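Local coordinates for DUF4785 domain-containing protein (Legionella pneumophila subsp. pneumophila, PDB 4KH9) that is of unknown function but contains two E-set-like domains after its N-terminal domain and binds calcium, at residues A[167-170]-A[171-175]. Numbering follows the deposited sequence.
Sequences ETDS and LHYQY
Tyr173 lies with one ring face beneath CB of Ser170, a CH-pi contact in which that carbon sits 4.1 Å from the ring centroid, displaced toward the rim. Tyr173 OH donates to Asp169 OD1, which stands at the ring edge, in its plane, at a very short 2.4 Å; carboxylate and ring planes are 37° apart. OD1 also accepts from the backbone N of Lys180, so two donors converge on this oxygen. Ser170 N adds a weak bond to Tyr173 OH (3.1 Å). With OG turned opposite the backbone N (chi1 176°), Ser170 donates to His172 O at 2.7 Å, from 33° off the carbonyl plane, bracing the bend. On the strand side, Thr168 OG1 donates to Ser170 O at 2.7 Å and is also hydrogen-bonded to Asn42 ND2. Thr168 CB packs 3.3 Å from Tyr173 OH. The buried ring further meets Phe261 nearly perpendicularly and touches Leu179. Side-chain bonds thus pin the link where the chain stops pairing with strand 178-186 and goes on to run parallel to strand 251-264, the A-to-A' strand switch of immunoglobulin-like beta-sandwiches, consistent with the E-set clan of this central domain.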
# COMPACT_ATOMS: atom_id res chain seq x y z
N GLU A 167 10.02 -0.12 -3.12
CA GLU A 167 9.48 -1.46 -2.83
C GLU A 167 9.82 -1.89 -1.41
O GLU A 167 10.79 -1.39 -0.85
CB GLU A 167 9.96 -2.54 -3.82
CG GLU A 167 11.45 -2.74 -3.88
CD GLU A 167 11.89 -3.95 -4.69
OE1 GLU A 167 11.49 -5.08 -4.35
OE2 GLU A 167 12.66 -3.75 -5.66
N THR A 168 9.05 -2.83 -0.83
CA THR A 168 9.37 -3.38 0.49
C THR A 168 9.77 -4.86 0.28
O THR A 168 9.48 -5.42 -0.78
CB THR A 168 8.24 -3.18 1.49
OG1 THR A 168 7.06 -3.84 1.05
CG2 THR A 168 7.93 -1.70 1.73
N ASP A 169 10.49 -5.47 1.23
CA ASP A 169 11.00 -6.85 1.07
C ASP A 169 9.87 -7.90 1.14
O ASP A 169 10.10 -9.06 0.81
CB ASP A 169 12.08 -7.17 2.12
CG ASP A 169 11.70 -7.03 3.59
OD1 ASP A 169 10.81 -6.22 3.91
OD2 ASP A 169 12.41 -7.60 4.42
N SER A 170 8.66 -7.49 1.56
CA SER A 170 7.50 -8.37 1.66
C SER A 170 6.24 -7.56 1.42
O SER A 170 6.26 -6.33 1.50
CB SER A 170 7.46 -9.05 3.03
OG SER A 170 6.29 -9.83 3.21
N LEU A 171 5.14 -8.28 1.07
CA LEU A 171 3.82 -7.69 0.83
C LEU A 171 3.03 -7.67 2.09
O LEU A 171 2.10 -6.87 2.23
CB LEU A 171 3.04 -8.51 -0.23
CG LEU A 171 3.49 -8.46 -1.68
CD1 LEU A 171 2.69 -9.44 -2.49
CD2 LEU A 171 3.24 -7.12 -2.28
N HIS A 172 3.37 -8.60 3.00
CA HIS A 172 2.65 -8.79 4.24
C HIS A 172 3.62 -8.91 5.40
O HIS A 172 4.62 -9.62 5.32
CB HIS A 172 1.75 -10.05 4.18
CG HIS A 172 1.08 -10.30 2.87
ND1 HIS A 172 -0.11 -9.69 2.53
CD2 HIS A 172 1.46 -11.12 1.86
CE1 HIS A 172 -0.40 -10.10 1.30
NE2 HIS A 172 0.50 -10.99 0.86
N TYR A 173 3.29 -8.25 6.49
CA TYR A 173 4.07 -8.26 7.72
C TYR A 173 3.18 -8.49 8.92
O TYR A 173 1.96 -8.33 8.83
CB TYR A 173 4.80 -6.90 7.89
CG TYR A 173 5.79 -6.54 6.82
CD1 TYR A 173 7.13 -6.91 6.92
CD2 TYR A 173 5.40 -5.81 5.69
CE1 TYR A 173 8.06 -6.55 5.94
CE2 TYR A 173 6.31 -5.47 4.69
CZ TYR A 173 7.64 -5.84 4.83
OH TYR A 173 8.52 -5.49 3.86
N GLN A 174 3.78 -8.81 10.06
CA GLN A 174 3.07 -8.98 11.31
C GLN A 174 3.81 -8.25 12.42
O GLN A 174 4.95 -7.79 12.23
CB GLN A 174 2.87 -10.47 11.67
CG GLN A 174 1.88 -11.17 10.75
CD GLN A 174 1.21 -12.36 11.42
OE1 GLN A 174 1.84 -13.39 11.67
NE2 GLN A 174 -0.08 -12.24 11.76
N TYR A 175 3.16 -8.12 13.57
CA TYR A 175 3.68 -7.45 14.76
C TYR A 175 5.11 -7.93 15.08
O TYR A 175 5.35 -9.12 15.20
CB TYR A 175 2.73 -7.68 15.96
CG TYR A 175 3.22 -7.01 17.22
CD1 TYR A 175 2.93 -5.67 17.47
CD2 TYR A 175 4.00 -7.69 18.14
CE1 TYR A 175 3.43 -5.03 18.60
CE2 TYR A 175 4.50 -7.06 19.28
CZ TYR A 175 4.21 -5.72 19.50
OH TYR A 175 4.69 -5.09 20.63